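Local atomic coordinates of dihydrofolate reductase, putative (Aspergillus flavus, PDB entry 6DRS), a protein that probably catalyses the NADPH-dependent reduction of dihydrofolate to tetrahydrofolate, and here binds an antifolate inhibitor together with NADP. Residues N5-V11 and R172-M178; L23-N29 and E194-F199; V89-S93 and I130-G134. All blocks are in the same frame, centred on the assembly; numbering follows the deposited sequence.

How the interactions relate
Interactions 1 and 2 touch each other, and interaction 3 stands apart. All three reach the same mixed sheet. In interaction 1 two neighbouring parallel strands meet. Interaction 2 joins the strand 22-27, the next partner of strand 7-17, to the short strand 197-198. Their centres are 20 Å apart, yet F199 packs on I176 and V11, with V11 CG2 3.8 Å from F199 CD1. Interaction 1 meets the inhibitor at I10 and V11. Interaction 2 holds the nicotinamide end of NADP, and interaction 3 touches its adenine. NADP thus bridges interactions 2 and 3, whose nearest atoms are about 17 Å apart.

Interaction 1 (N5-V11 and R172-M178); sequences NPLTLIV and RPVRIVM. With H8A (3-{[(3R)-7,9-diamino-3-methyl-2,3-dihydrofuro[2,3-f]quinazolin-4-yl]oxy}benzonitrile), chain G.
The guanidinium group of R175 has P6 on one face and T8 at its edge. P6 CG sits over the centre of the group, 3.6 Å above the plane. T8 OG1 lies in that plane and accepts two bonds, from R175 NE at 3.0 Å and from R175 NH1 at a similar length. This side-on grip fixes the rotation of the arginine. The R172 guanidinium lies between L7 CD1 over one face and N5 CB over the other, with N5 CB displaced from its centre. At its edge R172 NH2 makes a weak bond to P6 O, while R172 NH1 pairs with E143.

These groups flank the start of a parallel strand pair in the central sheet of the dihydrofolate reductase fold. The axes of strands 7-11 and 174-178 come within 4.6 Å, at 22° to each other. Five backbone bonds join them. L7 N donates to P173 O at 2.7 Å, and R175 N gives one back to L7 O. L9 N, V177 N and V11 N continue the pattern, and CA-H...O contacts fill in between.

L7, L9 and V11 point to the face of the sheet that also carries V174, I176 and M178. There helix 159-167 packs on L9 and V11. V11 CG1 lies alongside M178, 3.9 Å from its CE methyl. T8 and V177 are on the other face, where T8 CG2 meets V177 CG2 at 3.8 Å. The bend of R175 at chi3 (-34°) turns its guanidinium back toward T8.

At the far end I10 belongs to the inhibitor pocket. Its CG1, anti to the backbone N, reaches V177 CG1. I10 O also bonds Y162 OH, and it receives the inhibitor amine N12 at 2.8 Å with an almost straight angle of 177°.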
loop_
_atom_site.group_PDB
_atom_site.type_symbol
_atom_site.label_atom_id
_atom_site.label_comp_id
_atom_site.label_asym_id
_atom_site.label_seq_id
_atom_site.Cartn_x
_atom_site.Cartn_y
_atom_site.Cartn_z
ATOM N N ASN A 5 -4.929 13.532 11.513
ATOM C CA ASN A 5 -5.035 13.161 10.103
ATOM C C ASN A 5 -5.367 11.672 9.963
ATOM O O ASN A 5 -4.995 10.868 10.808
ATOM C CB ASN A 5 -3.775 13.535 9.320
ATOM C CG ASN A 5 -3.833 14.924 8.709
ATOM O OD1 ASN A 5 -2.796 15.562 8.521
ATOM N ND2 ASN A 5 -5.027 15.402 8.391
ATOM N N PRO A 6 -6.093 11.301 8.899
ATOM C CA PRO A 6 -6.508 9.902 8.802
ATOM C C PRO A 6 -5.325 8.981 8.457
ATOM O O PRO A 6 -4.348 9.409 7.797
ATOM C CB PRO A 6 -7.568 9.896 7.695
ATOM C CG PRO A 6 -7.180 11.069 6.817
ATOM C CD PRO A 6 -6.559 12.087 7.750
ATOM N N LEU A 7 -5.410 7.734 8.908
ATOM C CA LEU A 7 -4.425 6.713 8.526
ATOM C C LEU A 7 -5.082 5.772 7.511
ATOM O O LEU A 7 -6.177 5.271 7.738
ATOM C CB LEU A 7 -3.986 5.967 9.792
ATOM C CG LEU A 7 -2.705 5.143 9.662
ATOM C CD1 LEU A 7 -1.607 5.934 8.956
ATOM C CD2 LEU A 7 -2.232 4.676 11.020
ATOM N N THR A 8 -4.468 5.603 6.360
ATOM C CA THR A 8 -5.094 4.794 5.338
ATOM C C THR A 8 -4.280 3.503 5.162
ATOM O O THR A 8 -3.104 3.558 4.819
ATOM C CB THR A 8 -5.222 5.591 4.035
ATOM O OG1 THR A 8 -5.956 6.787 4.323
ATOM C CG2 THR A 8 -5.884 4.807 2.928
ATOM N N LEU A 9 -4.917 2.363 5.413
ATOM C CA LEU A 9 -4.417 1.038 4.993
ATOM C C LEU A 9 -4.843 0.795 3.541
ATOM O O LEU A 9 -6.016 1.000 3.184
ATOM C CB LEU A 9 -5.028 -0.028 5.903
ATOM C CG LEU A 9 -4.472 -0.087 7.320
ATOM C CD1 LEU A 9 -4.668 1.236 8.043
ATOM C CD2 LEU A 9 -5.120 -1.236 8.090
ATOM N N ILE A 10 -3.901 0.422 2.686
ATOM C CA ILE A 10 -4.255 0.045 1.335
ATOM C C ILE A 10 -3.750 -1.376 1.092
ATOM O O ILE A 10 -2.582 -1.708 1.427
ATOM C CB ILE A 10 -3.707 1.043 0.307
ATOM C CG1 ILE A 10 -4.169 0.681 -1.101
ATOM C CG2 ILE A 10 -2.191 1.188 0.412
ATOM C CD1 ILE A 10 -3.689 1.631 -2.166
ATOM N N VAL A 11 -4.618 -2.180 0.489
ATOM C CA VAL A 11 -4.407 -3.645 0.416
ATOM C C VAL A 11 -5.167 -4.191 -0.787
ATOM O O VAL A 11 -6.202 -3.628 -1.169
ATOM C CB VAL A 11 -4.887 -4.318 1.722
ATOM C CG1 VAL A 11 -6.404 -4.278 1.841
ATOM C CG2 VAL A 11 -4.370 -5.746 1.887
ATOM N N ARG A 172 -6.533 9.143 15.229
ATOM C CA ARG A 172 -6.486 8.780 13.819
ATOM C C ARG A 172 -7.773 8.026 13.449
ATOM O O ARG A 172 -8.051 6.965 14.018
ATOM C CB ARG A 172 -5.239 7.935 13.529
ATOM C CG ARG A 172 -3.950 8.730 13.363
ATOM C CD ARG A 172 -3.450 8.898 11.932
ATOM N NE ARG A 172 -2.104 9.470 11.799
ATOM C CZ ARG A 172 -1.499 9.851 10.660
ATOM N NH1 ARG A 172 -0.294 10.392 10.712
ATOM N NH2 ARG A 172 -2.077 9.697 9.478
ATOM N N PRO A 173 -8.597 8.592 12.527
ATOM C CA PRO A 173 -9.489 7.694 11.775
ATOM C C PRO A 173 -8.641 6.719 10.932
ATOM O O PRO A 173 -7.551 7.089 10.420
ATOM C CB PRO A 173 -10.389 8.591 10.901
ATOM C CG PRO A 173 -9.784 9.984 10.992
ATOM C CD PRO A 173 -8.965 9.994 12.270
ATOM N N VAL A 174 -9.085 5.465 10.841
ATOM C CA VAL A 174 -8.409 4.511 9.970
ATOM C C VAL A 174 -9.376 4.096 8.864
ATOM O O VAL A 174 -10.563 3.856 9.094
ATOM C CB VAL A 174 -7.803 3.300 10.702
ATOM C CG1 VAL A 174 -6.969 3.716 11.902
ATOM C CG2 VAL A 174 -8.861 2.291 11.087
ATOM N N ARG A 175 -8.854 4.086 7.655
ATOM C CA ARG A 175 -9.661 3.793 6.515
ATOM C C ARG A 175 -8.947 2.684 5.754
ATOM O O ARG A 175 -7.704 2.629 5.761
ATOM C CB ARG A 175 -9.790 5.038 5.633
ATOM C CG ARG A 175 -10.095 6.281 6.449
ATOM C CD ARG A 175 -9.844 7.625 5.834
ATOM N NE ARG A 175 -8.731 7.821 4.919
ATOM C CZ ARG A 175 -8.627 8.940 4.213
ATOM N NH1 ARG A 175 -7.603 9.145 3.411
ATOM N NH2 ARG A 175 -9.560 9.868 4.328
ATOM N N ILE A 176 -9.732 1.839 5.090
ATOM C CA ILE A 176 -9.147 0.804 4.283
ATOM C C ILE A 176 -9.527 1.043 2.822
ATOM O O ILE A 176 -10.701 1.080 2.488
ATOM C CB ILE A 176 -9.556 -0.593 4.795
ATOM C CG1 ILE A 176 -8.979 -0.869 6.184
ATOM C CG2 ILE A 176 -9.104 -1.646 3.800
ATOM C CD1 ILE A 176 -9.629 -2.027 6.901
ATOM N N VAL A 177 -8.520 1.196 1.959
ATOM C CA VAL A 177 -8.755 1.170 0.522
ATOM C C VAL A 177 -8.414 -0.240 0.006
ATOM O O VAL A 177 -7.228 -0.685 0.058
ATOM C CB VAL A 177 -7.918 2.252 -0.181
ATOM C CG1 VAL A 177 -7.985 2.123 -1.689
ATOM C CG2 VAL A 177 -8.357 3.627 0.304
ATOM N N MET A 178 -9.419 -0.970 -0.463
ATOM C CA MET A 178 -9.200 -2.392 -0.708
ATOM C C MET A 178 -9.472 -2.726 -2.177
ATOM O O MET A 178 -10.513 -2.327 -2.720
ATOM C CB MET A 178 -10.087 -3.259 0.192
ATOM C CG MET A 178 -9.905 -4.756 -0.095
ATOM S SD MET A 178 -10.826 -5.852 1.006
ATOM C CE MET A 178 -10.051 -5.564 2.598
HETATM C C2 H8A G . 1.893 -4.326 -4.448
HETATM C C3 H8A G . 0.581 -4.098 -4.876
HETATM C C4 H8A G . -0.381 -3.619 -3.962
HETATM C C5 H8A G . -0.047 -3.393 -2.608
HETATM C C6 H8A G . 1.296 -3.621 -2.224
HETATM C C7 H8A G . 2.213 -4.092 -3.123
HETATM C C8 H8A G . -1.012 -2.909 -1.754
HETATM O O1 H8A G . 2.843 -4.779 -5.313
HETATM C C10 H8A G . -2.584 -2.905 -3.482
HETATM C C14 H8A G . 3.821 -3.979 -5.879
HETATM C C15 H8A G . 4.969 -4.599 -6.416
HETATM C C16 H8A G . 5.976 -3.811 -7.000
HETATM C C17 H8A G . 5.828 -2.413 -7.044
HETATM C C18 H8A G . 4.694 -1.758 -6.521
HETATM N N9 H8A G . -2.269 -2.688 -2.198
HETATM N N11 H8A G . -1.668 -3.392 -4.347
HETATM N N12 H8A G . -0.660 -2.626 -0.366
HETATM N N13 H8A G . -3.934 -2.676 -4.004
HETATM C C19 H8A G . 3.699 -2.569 -5.935
HETATM C C20 H8A G . 4.580 -0.421 -6.570
HETATM N N21 H8A G . 4.518 0.776 -6.574
HETATM C C22 H8A G . 3.516 -4.283 -2.496
HETATM C C23 H8A G . 3.170 -4.053 -1.022
HETATM O O24 H8A G . 1.864 -3.450 -0.984
HETATM C C25 H8A G . 4.388 -3.096 -2.843
#

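Interaction 2 (L23-N29 and E194-F199). With NAP (NADP nicotinamide-adenine-dinucleotide phosphate), chain H.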
loop_
_atom_site.group_PDB
_atom_site.type_symbol
_atom_site.label_atom_id
_atom_site.label_comp_id
_atom_site.label_asym_id
_atom_site.label_seq_id
_atom_site.Cartn_x
_atom_site.Cartn_y
_atom_site.Cartn_z
ATOM N N LEU A 23 -12.139 -15.892 4.507
ATOM C CA LEU A 23 -10.845 -15.245 4.774
ATOM C C LEU A 23 -10.511 -14.324 3.588
ATOM O O LEU A 23 -11.073 -14.482 2.469
ATOM C CB LEU A 23 -9.765 -16.320 4.935
ATOM C CG LEU A 23 -9.885 -17.215 6.168
ATOM C CD1 LEU A 23 -8.892 -18.367 6.101
ATOM C CD2 LEU A 23 -9.716 -16.419 7.460
ATOM N N LEU A 24 -9.611 -13.364 3.843
ATOM C CA LEU A 24 -9.141 -12.422 2.807
ATOM C C LEU A 24 -7.631 -12.641 2.606
ATOM O O LEU A 24 -6.815 -12.188 3.414
ATOM C CB LEU A 24 -9.460 -10.991 3.257
ATOM C CG LEU A 24 -10.948 -10.640 3.397
ATOM C CD1 LEU A 24 -11.097 -9.203 3.865
ATOM C CD2 LEU A 24 -11.706 -10.862 2.086
ATOM N N GLY A 25 -7.278 -13.406 1.583
ATOM C CA GLY A 25 -5.900 -13.792 1.393
ATOM C C GLY A 25 -5.140 -12.656 0.724
ATOM O O GLY A 25 -5.680 -12.015 -0.195
ATOM N N ILE A 26 -3.907 -12.418 1.170
ATOM C CA ILE A 26 -3.111 -11.275 0.688
ATOM C C ILE A 26 -1.721 -11.723 0.221
ATOM O O ILE A 26 -1.127 -11.020 -0.588
ATOM C CB ILE A 26 -3.034 -10.147 1.739
ATOM C CG1 ILE A 26 -2.256 -10.586 2.980
ATOM C CG2 ILE A 26 -4.433 -9.623 2.064
ATOM C CD1 ILE A 26 -1.754 -9.449 3.827
ATOM N N GLY A 27 -1.228 -12.885 0.662
ATOM C CA GLY A 27 0.157 -13.267 0.373
ATOM C C GLY A 27 0.389 -14.773 0.384
ATOM O O GLY A 27 -0.334 -15.533 1.055
ATOM N N LEU A 28 1.408 -15.206 -0.347
ATOM C CA LEU A 28 1.844 -16.617 -0.392
ATOM C C LEU A 28 3.361 -16.620 -0.606
ATOM O O LEU A 28 3.833 -16.038 -1.585
ATOM C CB LEU A 28 1.160 -17.323 -1.575
ATOM C CG LEU A 28 1.667 -18.745 -1.886
ATOM C CD1 LEU A 28 1.244 -19.749 -0.816
ATOM C CD2 LEU A 28 1.241 -19.199 -3.287
ATOM N N ASN A 29 4.095 -17.294 0.280
ATOM C CA ASN A 29 5.546 -17.552 0.057
ATOM C C ASN A 29 6.304 -16.217 -0.088
ATOM O O ASN A 29 7.145 -16.082 -0.972
ATOM C CB ASN A 29 5.773 -18.472 -1.151
ATOM C CG ASN A 29 5.409 -19.931 -0.900
ATOM O OD1 ASN A 29 5.537 -20.419 0.226
ATOM N ND2 ASN A 29 4.947 -20.623 -1.940
ATOM N N GLU A 194 -4.443 -19.893 -3.338
ATOM C CA GLU A 194 -3.757 -20.355 -2.134
ATOM C C GLU A 194 -3.007 -19.177 -1.492
ATOM O O GLU A 194 -2.249 -18.506 -2.172
ATOM C CB GLU A 194 -2.786 -21.464 -2.538
ATOM C CG GLU A 194 -1.919 -21.932 -1.388
ATOM C CD GLU A 194 -0.919 -23.036 -1.711
ATOM O OE1 GLU A 194 -0.849 -23.503 -2.873
ATOM O OE2 GLU A 194 -0.194 -23.402 -0.791
ATOM N N CYS A 195 -3.161 -18.990 -0.177
ATOM C CA CYS A 195 -2.538 -17.878 0.549
ATOM C C CYS A 195 -2.007 -18.378 1.902
ATOM O O CYS A 195 -2.654 -19.220 2.523
ATOM C CB CYS A 195 -3.570 -16.788 0.810
ATOM S SG CYS A 195 -4.235 -16.054 -0.710
ATOM N N ASP A 196 -0.855 -17.896 2.366
ATOM C CA ASP A 196 -0.398 -18.246 3.734
ATOM C C ASP A 196 -0.512 -17.011 4.628
ATOM O O ASP A 196 -0.273 -17.089 5.844
ATOM C CB ASP A 196 1.025 -18.815 3.771
ATOM C CG ASP A 196 2.049 -17.975 3.018
ATOM O OD1 ASP A 196 1.869 -16.759 2.957
ATOM O OD2 ASP A 196 3.006 -18.548 2.469
ATOM N N THR A 197 -0.879 -15.874 4.022
ATOM C CA THR A 197 -1.005 -14.600 4.769
ATOM C C THR A 197 -2.368 -13.988 4.446
ATOM O O THR A 197 -2.760 -13.989 3.289
ATOM C CB THR A 197 0.151 -13.650 4.419
ATOM O OG1 THR A 197 1.351 -14.425 4.384
ATOM C CG2 THR A 197 0.276 -12.493 5.389
ATOM N N PHE A 198 -3.061 -13.498 5.481
ATOM C CA PHE A 198 -4.439 -13.014 5.400
ATOM C C PHE A 198 -4.524 -11.635 6.062
ATOM O O PHE A 198 -3.779 -11.328 7.008
ATOM C CB PHE A 198 -5.399 -14.017 6.061
ATOM C CG PHE A 198 -5.173 -15.433 5.592
ATOM C CD1 PHE A 198 -4.220 -16.241 6.204
ATOM C CD2 PHE A 198 -5.870 -15.949 4.508
ATOM C CE1 PHE A 198 -3.965 -17.527 5.731
ATOM C CE2 PHE A 198 -5.621 -17.235 4.047
ATOM C CZ PHE A 198 -4.669 -18.025 4.655
ATOM N N PHE A 199 -5.458 -10.821 5.579
ATOM C CA PHE A 199 -5.855 -9.615 6.290
ATOM C C PHE A 199 -6.331 -9.992 7.703
ATOM O O PHE A 199 -6.920 -11.033 7.883
ATOM C CB PHE A 199 -6.881 -8.846 5.450
ATOM C CG PHE A 199 -6.850 -7.358 5.689
ATOM C CD1 PHE A 199 -5.739 -6.603 5.337
ATOM C CD2 PHE A 199 -7.917 -6.714 6.292
ATOM C CE1 PHE A 199 -5.695 -5.234 5.580
ATOM C CE2 PHE A 199 -7.870 -5.347 6.541
ATOM C CZ PHE A 199 -6.758 -4.611 6.192
HETATM P PA NAP H . 4.935 -7.874 7.309
HETATM O O1A NAP H . 5.114 -7.234 5.961
HETATM O O2A NAP H . 3.928 -7.546 8.351
HETATM O O5B NAP H . 6.390 -7.883 8.032
HETATM C C5B NAP H . 6.699 -8.648 9.214
HETATM C C4B NAP H . 8.005 -8.076 9.724
HETATM O O4B NAP H . 7.795 -6.721 10.127
HETATM C C3B NAP H . 8.545 -8.761 10.971
HETATM O O3B NAP H . 9.325 -9.913 10.617
HETATM C C2B NAP H . 9.386 -7.660 11.588
HETATM O O2B NAP H . 10.568 -7.463 10.815
HETATM C C1B NAP H . 8.581 -6.409 11.289
HETATM N N9A NAP H . 7.661 -6.113 12.372
HETATM C C8A NAP H . 6.405 -6.587 12.367
HETATM N N7A NAP H . 5.757 -6.169 13.475
HETATM C C5A NAP H . 6.604 -5.407 14.200
HETATM C C6A NAP H . 6.526 -4.667 15.480
HETATM N N6A NAP H . 5.361 -4.689 16.142
HETATM N N1A NAP H . 7.596 -3.985 15.941
HETATM C C2A NAP H . 8.731 -3.990 15.218
HETATM N N3A NAP H . 8.870 -4.650 14.036
HETATM C C4A NAP H . 7.869 -5.375 13.474
HETATM O O3 NAP H . 4.934 -9.485 6.989
HETATM P PN NAP H . 3.672 -10.492 6.768
HETATM O O1N NAP H . 2.559 -10.192 7.684
HETATM O O2N NAP H . 4.356 -11.841 6.782
HETATM O O5D NAP H . 3.242 -10.162 5.264
HETATM C C5D NAP H . 4.150 -10.316 4.202
HETATM C C4D NAP H . 3.305 -10.993 3.144
HETATM O O4D NAP H . 2.140 -10.195 2.931
HETATM C C3D NAP H . 3.971 -11.180 1.802
HETATM O O3D NAP H . 3.473 -12.431 1.258
HETATM C C2D NAP H . 3.448 -10.008 1.015
HETATM O O2D NAP H . 3.464 -10.293 -0.361
HETATM C C1D NAP H . 2.040 -9.857 1.545
HETATM N N1N NAP H . 1.504 -8.492 1.354
HETATM C C2N NAP H . 0.398 -8.350 0.589
HETATM C C3N NAP H . -0.166 -7.082 0.334
HETATM C C7N NAP H . -1.425 -6.961 -0.522
HETATM O O7N NAP H . -1.993 -5.873 -0.664
HETATM N N7N NAP H . -1.892 -8.074 -1.118
HETATM C C4N NAP H . 0.480 -5.948 0.866
HETATM C C5N NAP H . 1.624 -6.136 1.644
HETATM C C6N NAP H . 2.136 -7.415 1.868
HETATM P P2B NAP H . 11.964 -8.144 11.237
HETATM O O1X NAP H . 11.775 -9.642 11.042
HETATM O O2X NAP H . 12.905 -7.647 10.157
HETATM O O3X NAP H . 12.028 -7.684 12.661
HETATM O O HOH W 1 -8.956 -12.778 6.386
#
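D196 and N29 meet because D196 CG sits between its backbone N and carbonyl carbon (chi1 50°). This turns the carboxylate to the N29 backbone. N29 N reaches OD2 of D196 on its syn side at 2.7 Å. OD1 is met on the anti side by the hydroxyl of T197, so both oxygens are held. I26 has CG1 in the same kind of position (chi1 66°), which lays CG1 against T197 O at 3.5 Å.

Two classic beta bulges shift the antiparallel pairing. I26 N and G27 N both donate to T197 O, from the same face of its plane. D196 N and T197 N both donate to G27 O, the first in the carbonyl plane and the second above it. Further along, F199 N bonds L24 O, and a water bridges L24 N and F199 O. The ring of F198 has L23 CD1 over one face. C195 SG packs on G25 CA at 3.5 Å.

On the cofactor side the carboxamide N7N of NADP donates to I26 O at 3.1 Å. G27 CA lies 3.5 Å from the ribose oxygen O3D. The bulged strand pair thus forms part of the nicotinamide-ribose site of a dihydrofolate reductase.

Interaction 3 (V89-S93 and I130-G134). With NAP (NADP nicotinamide-adenine-dinucleotide phosphate), chain H.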
loop_
_atom_site.group_PDB
_atom_site.type_symbol
_atom_site.label_atom_id
_atom_site.label_comp_id
_atom_site.label_asym_id
_atom_site.label_seq_id
_atom_site.Cartn_x
_atom_site.Cartn_y
_atom_site.Cartn_z
ATOM N N VAL A 89 16.687 -2.620 13.768
ATOM C CA VAL A 89 16.871 -1.311 13.103
ATOM C C VAL A 89 18.300 -1.215 12.571
ATOM O O VAL A 89 18.522 -0.803 11.421
ATOM C CB VAL A 89 16.518 -0.116 14.012
ATOM C CG1 VAL A 89 16.932 1.210 13.374
ATOM C CG2 VAL A 89 15.034 -0.093 14.334
ATOM N N GLU A 90 19.239 -1.657 13.408
ATOM C CA GLU A 90 20.677 -1.502 13.162
ATOM C C GLU A 90 21.046 -2.200 11.851
ATOM O O GLU A 90 21.591 -1.561 10.944
ATOM C CB GLU A 90 21.514 -2.029 14.339
ATOM C CG GLU A 90 21.041 -1.563 15.715
ATOM C CD GLU A 90 19.876 -2.312 16.367
ATOM O OE1 GLU A 90 19.009 -2.847 15.641
ATOM O OE2 GLU A 90 19.826 -2.354 17.615
ATOM N N GLY A 91 20.728 -3.497 11.759
ATOM C CA GLY A 91 21.118 -4.300 10.606
ATOM C C GLY A 91 20.376 -3.882 9.351
ATOM O O GLY A 91 20.975 -3.750 8.275
ATOM N N VAL A 92 19.069 -3.653 9.496
ATOM C CA VAL A 92 18.192 -3.345 8.346
ATOM C C VAL A 92 18.511 -1.932 7.804
ATOM O O VAL A 92 18.636 -1.738 6.572
ATOM C CB VAL A 92 16.713 -3.542 8.741
ATOM C CG1 VAL A 92 15.749 -3.115 7.641
ATOM C CG2 VAL A 92 16.445 -4.983 9.143
ATOM N N SER A 93 18.682 -0.963 8.716
ATOM C CA SER A 93 19.223 0.387 8.372
ATOM C C SER A 93 20.374 0.288 7.367
ATOM O O SER A 93 20.293 0.898 6.300
ATOM C CB SER A 93 19.683 1.110 9.595
ATOM O OG SER A 93 18.565 1.498 10.367
ATOM N N ILE A 130 13.490 5.183 5.326
ATOM C CA ILE A 130 13.935 5.219 6.702
ATOM C C ILE A 130 13.426 3.970 7.440
ATOM O O ILE A 130 12.415 3.371 7.057
ATOM C CB ILE A 130 13.479 6.512 7.390
ATOM C CG1 ILE A 130 11.969 6.524 7.602
ATOM C CG2 ILE A 130 13.917 7.712 6.573
ATOM C CD1 ILE A 130 11.413 7.903 7.937
ATOM N N VAL A 131 14.108 3.610 8.525
ATOM C CA VAL A 131 13.825 2.360 9.238
ATOM C C VAL A 131 13.451 2.713 10.674
ATOM O O VAL A 131 14.165 3.450 11.272
ATOM C CB VAL A 131 15.070 1.455 9.219
ATOM C CG1 VAL A 131 14.828 0.155 9.978
ATOM C CG2 VAL A 131 15.577 1.202 7.805
ATOM N N SER A 132 12.338 2.197 11.189
ATOM C CA SER A 132 11.851 2.489 12.521
ATOM C C SER A 132 11.631 1.179 13.272
ATOM O O SER A 132 11.534 0.114 12.654
ATOM C CB SER A 132 10.545 3.255 12.468
ATOM O OG SER A 132 10.636 4.298 11.504
ATOM N N SER A 133 11.462 1.302 14.582
ATOM C CA SER A 133 11.425 0.172 15.514
ATOM C C SER A 133 9.975 -0.279 15.762
ATOM O O SER A 133 9.716 -1.230 16.520
ATOM C CB SER A 133 12.084 0.568 16.802
ATOM O OG SER A 133 11.312 1.573 17.443
ATOM N N GLY A 134 9.029 0.406 15.134
ATOM C CA GLY A 134 7.628 0.130 15.348
ATOM C C GLY A 134 6.758 1.024 14.482
ATOM O O GLY A 134 7.255 1.941 13.810
HETATM P PA NAP H . 4.935 -7.874 7.309
HETATM O O1A NAP H . 5.114 -7.234 5.961
HETATM O O2A NAP H . 3.928 -7.546 8.351
HETATM O O5B NAP H . 6.390 -7.883 8.032
HETATM C C5B NAP H . 6.699 -8.648 9.214
HETATM C C4B NAP H . 8.005 -8.076 9.724
HETATM O O4B NAP H . 7.795 -6.721 10.127
HETATM C C3B NAP H . 8.545 -8.761 10.971
HETATM O O3B NAP H . 9.325 -9.913 10.617
HETATM C C2B NAP H . 9.386 -7.660 11.588
HETATM O O2B NAP H . 10.568 -7.463 10.815
HETATM C C1B NAP H . 8.581 -6.409 11.289
HETATM N N9A NAP H . 7.661 -6.113 12.372
HETATM C C8A NAP H . 6.405 -6.587 12.367
HETATM N N7A NAP H . 5.757 -6.169 13.475
HETATM C C5A NAP H . 6.604 -5.407 14.200
HETATM C C6A NAP H . 6.526 -4.667 15.480
HETATM N N6A NAP H . 5.361 -4.689 16.142
HETATM N N1A NAP H . 7.596 -3.985 15.941
HETATM C C2A NAP H . 8.731 -3.990 15.218
HETATM N N3A NAP H . 8.870 -4.650 14.036
HETATM C C4A NAP H . 7.869 -5.375 13.474
HETATM O O3 NAP H . 4.934 -9.485 6.989
HETATM P PN NAP H . 3.672 -10.492 6.768
HETATM O O1N NAP H . 2.559 -10.192 7.684
HETATM O O2N NAP H . 4.356 -11.841 6.782
HETATM O O5D NAP H . 3.242 -10.162 5.264
HETATM C C5D NAP H . 4.150 -10.316 4.202
HETATM C C4D NAP H . 3.305 -10.993 3.144
HETATM O O4D NAP H . 2.140 -10.195 2.931
HETATM C C3D NAP H . 3.971 -11.180 1.802
HETATM O O3D NAP H . 3.473 -12.431 1.258
HETATM C C2D NAP H . 3.448 -10.008 1.015
HETATM O O2D NAP H . 3.464 -10.293 -0.361
HETATM C C1D NAP H . 2.040 -9.857 1.545
HETATM N N1N NAP H . 1.504 -8.492 1.354
HETATM C C2N NAP H . 0.398 -8.350 0.589
HETATM C C3N NAP H . -0.166 -7.082 0.334
HETATM C C7N NAP H . -1.425 -6.961 -0.522
HETATM O O7N NAP H . -1.993 -5.873 -0.664
HETATM N N7N NAP H . -1.892 -8.074 -1.118
HETATM C C4N NAP H . 0.480 -5.948 0.866
HETATM C C5N NAP H . 1.624 -6.136 1.644
HETATM C C6N NAP H . 2.136 -7.415 1.868
HETATM P P2B NAP H . 11.964 -8.144 11.237
HETATM O O1X NAP H . 11.775 -9.642 11.042
HETATM O O2X NAP H . 12.905 -7.647 10.157
HETATM O O3X NAP H . 12.028 -7.684 12.661
#
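No hydrogen bond joins V89-S93 to I130-G134, and one valine, V131, makes most of the contact from the strand side. V131 points at the helix and fits among V89, V92 and S93. Its CG1 is anti to the backbone N (chi1 179°) and lies 4.1 Å from V89 CG1. V92 CG1 reaches the same methyl obliquely. V89 and V131 pass alongside one another, pointing opposite ways. The second branch, V131 CG2, rests on the backbone of S93, 3.8 Å from S93 CA. At the end of the strand V89 CG2 packs over the chain, 3.8 Å from S133 CA.

The contact is small and mainly apolar. S133 O lies 3.2 Å from C2A of the NADP adenine, so the turn after the strand borders the cofactor site.

Helix 89-93 runs nearly antiparallel to strand 130-132, at 164°, with the axes 8.4 Å apart. Strand 128-132 pairs with strand 81-85 in the sheet. V131 faces helix 89-116, while I130 and S132 point away and touch helix 135-146, where S132 OG bonds D141. G134 is the N-cap residue of that second helix. The strand is therefore sandwiched between the two helices.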